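Local coordinates for protein Non-sulfated chondroitin lyase E66 (Autographa californica nucleopolyhedrovirus, PDB 3VSN) that cleaves non-sulfated chondroitin as a lyase of the viral envelope, is essential for oral infectivity and may help breach the peritrophic matrix of the host midgut, at residues V292-L304 with E350-W362. Numbering follows the deposited sequence.
Sequences VVVPGVMSRNGTL and ESDPTNNIQAPLW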
ATOM      1  N   VAL A 292       3.559   3.230   6.606  1.00 13.35           N
ATOM      2  CA  VAL A 292       2.726   2.062   6.892  1.00 13.18           C
ATOM      3  C   VAL A 292       1.618   1.934   5.841  1.00 13.26           C
ATOM      4  O   VAL A 292       0.936   2.915   5.514  1.00 13.19           O
ATOM      5  CB  VAL A 292       2.148   2.101   8.330  1.00 13.10           C
ATOM      6  CG1 VAL A 292       1.369   0.831   8.645  1.00 12.87           C
ATOM      7  CG2 VAL A 292       3.276   2.273   9.345  1.00 12.94           C
ATOM      8  N   VAL A 293       1.478   0.722   5.301  1.00 13.22           N
ATOM      9  CA  VAL A 293       0.517   0.421   4.244  1.00 13.36           C
ATOM     10  C   VAL A 293      -0.103  -0.948   4.509  1.00 13.34           C
ATOM     11  O   VAL A 293       0.606  -1.904   4.834  1.00 13.19           O
ATOM     12  CB  VAL A 293       1.180   0.385   2.843  1.00 13.65           C
ATOM     13  CG1 VAL A 293       0.126   0.246   1.751  1.00 13.69           C
ATOM     14  CG2 VAL A 293       2.018   1.629   2.588  1.00 13.84           C
ATOM     15  N   VAL A 294      -1.422  -1.037   4.363  1.00 13.37           N
ATOM     16  CA  VAL A 294      -2.146  -2.302   4.535  1.00 13.49           C
ATOM     17  C   VAL A 294      -1.517  -3.401   3.662  1.00 13.28           C
ATOM     18  O   VAL A 294      -1.278  -3.185   2.473  1.00 12.97           O
ATOM     19  CB  VAL A 294      -3.672  -2.131   4.278  1.00 13.46           C
ATOM     20  CG1 VAL A 294      -3.985  -1.912   2.802  1.00 13.54           C
ATOM     21  CG2 VAL A 294      -4.459  -3.315   4.836  1.00 13.67           C
ATOM     22  N   PRO A 295      -1.206  -4.566   4.263  1.00 13.48           N
ATOM     23  CA  PRO A 295      -0.457  -5.597   3.526  1.00 13.66           C
ATOM     24  C   PRO A 295      -1.136  -6.118   2.262  1.00 13.82           C
ATOM     25  O   PRO A 295      -0.441  -6.474   1.312  1.00 13.94           O
ATOM     26  CB  PRO A 295      -0.302  -6.727   4.552  1.00 13.62           C
ATOM     27  CG  PRO A 295      -0.387  -6.047   5.878  1.00 13.76           C
ATOM     28  CD  PRO A 295      -1.357  -4.911   5.691  1.00 13.58           C
ATOM     29  N   GLY A 296      -2.467  -6.148   2.243  1.00 14.06           N
ATOM     30  CA  GLY A 296      -3.226  -6.675   1.100  1.00 14.28           C
ATOM     31  C   GLY A 296      -2.986  -6.009  -0.250  1.00 14.64           C
ATOM     32  O   GLY A 296      -3.297  -6.592  -1.288  1.00 14.89           O
ATOM     33  N   VAL A 297      -2.442  -4.793  -0.249  1.00 14.79           N
ATOM     34  CA  VAL A 297      -2.146  -4.082  -1.505  1.00 15.03           C
ATOM     35  C   VAL A 297      -0.644  -4.053  -1.826  1.00 15.50           C
ATOM     36  O   VAL A 297      -0.217  -3.434  -2.804  1.00 15.48           O
ATOM     37  CB  VAL A 297      -2.725  -2.641  -1.527  1.00 14.80           C
ATOM     38  CG1 VAL A 297      -4.237  -2.658  -1.302  1.00 14.75           C
ATOM     39  CG2 VAL A 297      -2.037  -1.752  -0.502  1.00 14.53           C
ATOM     40  N   MET A 298       0.149  -4.735  -1.003  1.00 16.13           N
ATOM     41  CA  MET A 298       1.608  -4.699  -1.125  1.00 16.82           C
ATOM     42  C   MET A 298       2.186  -6.013  -1.665  1.00 16.96           C
ATOM     43  O   MET A 298       1.447  -6.852  -2.178  1.00 16.89           O
ATOM     44  CB  MET A 298       2.242  -4.297   0.212  1.00 17.21           C
ATOM     45  CG  MET A 298       1.882  -2.882   0.658  1.00 17.78           C
ATOM     46  SD  MET A 298       2.562  -1.584  -0.402  1.00 18.94           S
ATOM     47  CE  MET A 298       4.215  -1.429   0.270  1.00 19.02           C
ATOM     48  N   SER A 299       3.503  -6.184  -1.562  1.00 17.38           N
ATOM     49  CA  SER A 299       4.175  -7.304  -2.235  1.00 17.72           C
ATOM     50  C   SER A 299       3.876  -8.679  -1.624  1.00 17.63           C
ATOM     51  O   SER A 299       3.423  -8.783  -0.480  1.00 17.60           O
ATOM     52  CB  SER A 299       5.685  -7.054  -2.349  1.00 17.99           C
ATOM     53  OG  SER A 299       6.232  -6.640  -1.116  1.00 18.27           O
ATOM     54  N   ARG A 300       4.138  -9.726  -2.403  1.00 17.68           N
ATOM     55  CA  ARG A 300       3.768 -11.096  -2.039  1.00 17.93           C
ATOM     56  C   ARG A 300       4.481 -11.673  -0.811  1.00 17.88           C
ATOM     57  O   ARG A 300       4.019 -12.659  -0.242  1.00 18.16           O
ATOM     58  CB  ARG A 300       3.957 -12.032  -3.235  1.00 18.26           C
ATOM     59  CG  ARG A 300       2.966 -11.811  -4.367  1.00 18.83           C
ATOM     60  CD  ARG A 300       3.272 -12.732  -5.539  1.00 19.34           C
ATOM     61  NE  ARG A 300       4.618 -12.496  -6.056  1.00 19.93           N
ATOM     62  CZ  ARG A 300       4.920 -11.621  -7.011  1.00 20.23           C
ATOM     63  NH1 ARG A 300       3.970 -10.894  -7.584  1.00 20.01           N
ATOM     64  NH2 ARG A 300       6.181 -11.481  -7.399  1.00 20.07           N
ATOM     65  N   ASN A 301       5.598 -11.078  -0.404  1.00 17.89           N
ATOM     66  CA  ASN A 301       6.308 -11.543   0.798  1.00 18.05           C
ATOM     67  C   ASN A 301       5.569 -11.206   2.098  1.00 17.53           C
ATOM     68  O   ASN A 301       5.843 -11.786   3.152  1.00 17.42           O
ATOM     69  CB  ASN A 301       7.741 -10.998   0.839  1.00 18.68           C
ATOM     70  CG  ASN A 301       7.792  -9.483   0.896  1.00 19.60           C
ATOM     71  OD1 ASN A 301       7.054  -8.800   0.189  1.00 20.27           O
ATOM     72  ND2 ASN A 301       8.672  -8.951   1.736  1.00 20.34           N
ATOM     73  N   GLY A 302       4.625 -10.275   2.011  1.00 16.81           N
ATOM     74  CA  GLY A 302       3.859  -9.846   3.177  1.00 16.23           C
ATOM     75  C   GLY A 302       4.596  -8.735   3.885  1.00 15.92           C
ATOM     76  O   GLY A 302       5.546  -8.983   4.632  1.00 15.81           O
ATOM     77  N   THR A 303       4.160  -7.504   3.637  1.00 15.67           N
ATOM     78  CA  THR A 303       4.818  -6.325   4.186  1.00 15.42           C
ATOM     79  C   THR A 303       3.804  -5.222   4.486  1.00 15.23           C
ATOM     80  O   THR A 303       2.816  -5.064   3.761  1.00 15.09           O
ATOM     81  CB  THR A 303       5.925  -5.797   3.238  1.00 15.69           C
ATOM     82  OG1 THR A 303       6.509  -4.612   3.785  1.00 15.44           O
ATOM     83  CG2 THR A 303       5.374  -5.492   1.837  1.00 15.83           C
ATOM     84  N   LEU A 304       4.053  -4.474   5.558  1.00 14.67           N
ATOM     85  CA  LEU A 304       3.205  -3.339   5.922  1.00 14.62           C
ATOM     86  C   LEU A 304       3.929  -1.997   5.782  1.00 14.58           C
ATOM     87  O   LEU A 304       3.461  -0.981   6.295  1.00 14.38           O
ATOM     88  CB  LEU A 304       2.644  -3.498   7.347  1.00 14.28           C
ATOM     89  CG  LEU A 304       3.551  -3.860   8.535  1.00 14.30           C
ATOM     90  CD1 LEU A 304       4.709  -2.889   8.747  1.00 14.15           C
ATOM     91  CD2 LEU A 304       2.722  -3.976   9.808  1.00 14.22           C
ATOM     92  N   GLU A 350      -2.280 -13.584  -4.224  1.00 15.77           N
ATOM     93  CA  GLU A 350      -1.351 -13.972  -5.277  1.00 16.72           C
ATOM     94  C   GLU A 350      -0.126 -14.606  -4.628  1.00 17.13           C
ATOM     95  O   GLU A 350       0.457 -14.035  -3.707  1.00 17.01           O
ATOM     96  CB  GLU A 350      -0.941 -12.762  -6.124  1.00 17.34           C
ATOM     97  CG  GLU A 350      -0.205 -13.128  -7.408  1.00 18.40           C
ATOM     98  CD  GLU A 350       0.442 -11.933  -8.085  1.00 19.48           C
ATOM     99  OE1 GLU A 350       1.062 -11.110  -7.385  1.00 20.32           O
ATOM    100  OE2 GLU A 350       0.341 -11.822  -9.323  1.00 20.29           O
ATOM    101  N   SER A 351       0.242 -15.792  -5.104  1.00 17.75           N
ATOM    102  CA  SER A 351       1.422 -16.499  -4.610  1.00 18.67           C
ATOM    103  C   SER A 351       2.485 -16.653  -5.698  1.00 19.21           C
ATOM    104  O   SER A 351       2.224 -16.404  -6.876  1.00 18.95           O
ATOM    105  CB  SER A 351       1.029 -17.875  -4.067  1.00 18.61           C
ATOM    106  OG  SER A 351       0.379 -18.651  -5.061  1.00 19.12           O
ATOM    107  N   ASP A 352       3.684 -17.057  -5.286  1.00 20.23           N
ATOM    108  CA  ASP A 352       4.778 -17.358  -6.210  1.00 21.13           C
ATOM    109  C   ASP A 352       5.562 -18.570  -5.675  1.00 21.79           C
ATOM    110  O   ASP A 352       5.217 -19.089  -4.611  1.00 21.56           O
ATOM    111  CB  ASP A 352       5.660 -16.114  -6.437  1.00 21.45           C
ATOM    112  CG  ASP A 352       6.320 -15.602  -5.161  1.00 21.80           C
ATOM    113  OD1 ASP A 352       7.029 -16.380  -4.490  1.00 22.06           O
ATOM    114  OD2 ASP A 352       6.153 -14.403  -4.843  1.00 21.78           O
ATOM    115  N   PRO A 353       6.604 -19.037  -6.403  1.00 22.55           N
ATOM    116  CA  PRO A 353       7.337 -20.225  -5.934  1.00 22.77           C
ATOM    117  C   PRO A 353       7.884 -20.138  -4.504  1.00 22.96           C
ATOM    118  O   PRO A 353       8.008 -21.169  -3.836  1.00 23.20           O
ATOM    119  CB  PRO A 353       8.488 -20.340  -6.940  1.00 22.85           C
ATOM    120  CG  PRO A 353       7.927 -19.757  -8.190  1.00 22.95           C
ATOM    121  CD  PRO A 353       7.093 -18.593  -7.724  1.00 22.68           C
ATOM    122  N   THR A 354       8.200 -18.926  -4.046  1.00 23.12           N
ATOM    123  CA  THR A 354       8.735 -18.701  -2.697  1.00 23.04           C
ATOM    124  C   THR A 354       7.644 -18.342  -1.676  1.00 22.50           C
ATOM    125  O   THR A 354       7.602 -18.910  -0.584  1.00 22.76           O
ATOM    126  CB  THR A 354       9.810 -17.590  -2.692  1.00 23.75           C
ATOM    127  OG1 THR A 354      10.789 -17.858  -3.701  1.00 25.16           O
ATOM    128  CG2 THR A 354      10.505 -17.504  -1.333  1.00 23.74           C
ATOM    129  N   ASN A 355       6.779 -17.395  -2.039  1.00 21.27           N
ATOM    130  CA  ASN A 355       5.779 -16.845  -1.121  1.00 20.41           C
ATOM    131  C   ASN A 355       4.415 -17.484  -1.329  1.00 19.66           C
ATOM    132  O   ASN A 355       3.804 -17.310  -2.381  1.00 19.16           O
ATOM    133  CB  ASN A 355       5.657 -15.328  -1.316  1.00 20.53           C
ATOM    134  CG  ASN A 355       6.988 -14.607  -1.204  1.00 20.70           C
ATOM    135  OD1 ASN A 355       7.445 -13.970  -2.157  1.00 21.30           O
ATOM    136  ND2 ASN A 355       7.613 -14.701  -0.042  1.00 20.50           N
ATOM    137  N   ASN A 356       3.936 -18.226  -0.335  1.00 18.89           N
ATOM    138  CA  ASN A 356       2.620 -18.857  -0.445  1.00 18.53           C
ATOM    139  C   ASN A 356       1.830 -18.956   0.863  1.00 17.78           C
ATOM    140  O   ASN A 356       0.816 -19.657   0.924  1.00 17.72           O
ATOM    141  CB  ASN A 356       2.712 -20.225  -1.146  1.00 19.23           C
ATOM    142  CG  ASN A 356       3.627 -21.201  -0.428  1.00 19.84           C
ATOM    143  OD1 ASN A 356       3.730 -21.195   0.801  1.00 20.37           O
ATOM    144  ND2 ASN A 356       4.290 -22.056  -1.198  1.00 20.13           N
ATOM    145  N   ILE A 357       2.285 -18.243   1.893  1.00 16.79           N
ATOM    146  CA  ILE A 357       1.627 -18.282   3.208  1.00 16.40           C
ATOM    147  C   ILE A 357       0.947 -16.960   3.602  1.00 15.64           C
ATOM    148  O   ILE A 357       0.479 -16.812   4.732  1.00 15.54           O
ATOM    149  CB  ILE A 357       2.593 -18.737   4.337  1.00 16.52           C
ATOM    150  CG1 ILE A 357       3.779 -17.769   4.493  1.00 16.59           C
ATOM    151  CG2 ILE A 357       3.076 -20.162   4.094  1.00 17.05           C
ATOM    152  CD1 ILE A 357       4.603 -18.014   5.744  1.00 16.66           C
ATOM    153  N   GLN A 358       0.872 -16.019   2.665  1.00 15.08           N
ATOM    154  CA  GLN A 358       0.447 -14.654   2.979  1.00 14.75           C
ATOM    155  C   GLN A 358      -1.059 -14.372   2.818  1.00 14.32           C
ATOM    156  O   GLN A 358      -1.506 -13.252   3.083  1.00 14.02           O
ATOM    157  CB  GLN A 358       1.281 -13.640   2.176  1.00 14.97           C
ATOM    158  CG  GLN A 358       2.723 -13.482   2.655  1.00 15.26           C
ATOM    159  CD  GLN A 358       3.660 -14.599   2.199  1.00 15.65           C
ATOM    160  OE1 GLN A 358       3.280 -15.486   1.429  1.00 15.59           O
ATOM    161  NE2 GLN A 358       4.902 -14.552   2.672  1.00 15.89           N
ATOM    162  N   ALA A 359      -1.833 -15.372   2.396  1.00 13.77           N
ATOM    163  CA  ALA A 359      -3.271 -15.170   2.154  1.00 13.59           C
ATOM    164  C   ALA A 359      -4.080 -14.748   3.387  1.00 13.40           C
ATOM    165  O   ALA A 359      -4.923 -13.856   3.276  1.00 13.25           O
ATOM    166  CB  ALA A 359      -3.902 -16.384   1.485  1.00 13.69           C
ATOM    167  N   PRO A 360      -3.844 -15.383   4.557  1.00 13.10           N
ATOM    168  CA  PRO A 360      -4.574 -14.915   5.739  1.00 13.14           C
ATOM    169  C   PRO A 360      -4.353 -13.432   6.060  1.00 12.94           C
ATOM    170  O   PRO A 360      -5.318 -12.731   6.379  1.00 12.82           O
ATOM    171  CB  PRO A 360      -4.042 -15.817   6.856  1.00 13.06           C
ATOM    172  CG  PRO A 360      -3.718 -17.091   6.141  1.00 13.39           C
ATOM    173  CD  PRO A 360      -3.101 -16.625   4.847  1.00 13.27           C
ATOM    174  N   LEU A 361      -3.113 -12.963   5.945  1.00 12.89           N
ATOM    175  CA  LEU A 361      -2.787 -11.551   6.174  1.00 13.13           C
ATOM    176  C   LEU A 361      -3.494 -10.623   5.179  1.00 13.20           C
ATOM    177  O   LEU A 361      -3.986  -9.560   5.559  1.00 13.19           O
ATOM    178  CB  LEU A 361      -1.265 -11.332   6.131  1.00 13.04           C
ATOM    179  CG  LEU A 361      -0.709  -9.931   6.429  1.00 13.18           C
ATOM    180  CD1 LEU A 361      -1.016  -9.493   7.856  1.00 13.00           C
ATOM    181  CD2 LEU A 361       0.789  -9.891   6.167  1.00 13.12           C
ATOM    182  N   TRP A 362      -3.562 -11.040   3.917  1.00 13.28           N
ATOM    183  CA  TRP A 362      -4.219 -10.248   2.869  1.00 13.58           C
ATOM    184  C   TRP A 362      -5.718 -10.192   2.986  1.00 13.34           C
ATOM    185  O   TRP A 362      -6.351  -9.262   2.478  1.00 13.53           O
ATOM    186  CB  TRP A 362      -3.863 -10.795   1.494  1.00 13.79           C
ATOM    187  CG  TRP A 362      -2.471 -10.462   1.007  1.00 14.08           C
ATOM    188  CD1 TRP A 362      -1.343 -10.144   1.764  1.00 14.29           C
ATOM    189  CD2 TRP A 362      -2.014 -10.438  -0.386  1.00 14.27           C
ATOM    190  NE1 TRP A 362      -0.256  -9.917   0.950  1.00 14.34           N
ATOM    191  CE2 TRP A 362      -0.591 -10.080  -0.349  1.00 14.43           C
ATOM    192  CE3 TRP A 362      -2.624 -10.658  -1.617  1.00 14.41           C
ATOM    193  CZ2 TRP A 362       0.168  -9.962  -1.506  1.00 14.57           C
ATOM    194  CZ3 TRP A 362      -1.848 -10.541  -2.779  1.00 14.65           C
ATOM    195  CH2 TRP A 362      -0.485 -10.204  -2.722  1.00 14.57           C
TER
HETATM  196  O   HOH W   1       1.978  -7.726   1.622  1.00 14.47           O
HETATM  197  O   HOH W   2      -4.331  -6.765   4.355  1.00 12.86           O
HETATM  198  O   HOH W   3       2.216 -14.339  -1.428  1.00 17.54           O
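A bend at chi3 (-60°) turns the end of the Arg-300 side chain so that its guanidinium edge meets two carboxylates, while Glu-350, with CG anti to its backbone N (chi1 -168°), extends to meet it. Two salt bridges result: NE of Arg-300 donates a hydrogen bond to the anti lone pair of Asp-352 OD2 at 2.7 Å, and NH1 of Arg-300 reaches Glu-350 OE1 at 2.9 Å from above the carboxylate plane. Both oxygens lie close to the guanidinium plane, which should fix its rotation. Asp-352 is itself held, since its OD1 accepts from the backbone N-H of Thr-354, an Asx turn, and from that of Asn-355, which completes an Asx motif. This network belongs to the active site of the lyase: Arg-300 stabilises the transition state, and Glu-350, important for activity, bonds through OE2 to ND1 of the proton acceptor His-246. Gln-358 reaches the type I turn Ser-299 to Gly-302 with its amide, NE2 making a weak bond to Asn-301 O (3.0 Å). Ahead of the turn, the CA of Gly-296 lies over the five-membered ring of Trp-362, 4.0 Å from its centroid, in a CH-pi contact. A water accepts from Trp-362 NE1 (3.2 Å) and Thr-303 N and donates to the carbonyls of Pro-295 and Ser-299. Alongside, the Pro-295 ring crosses the Leu-361 side chain at about a right angle, Pro-295 CB to Leu-361 CD2 3.7 Å.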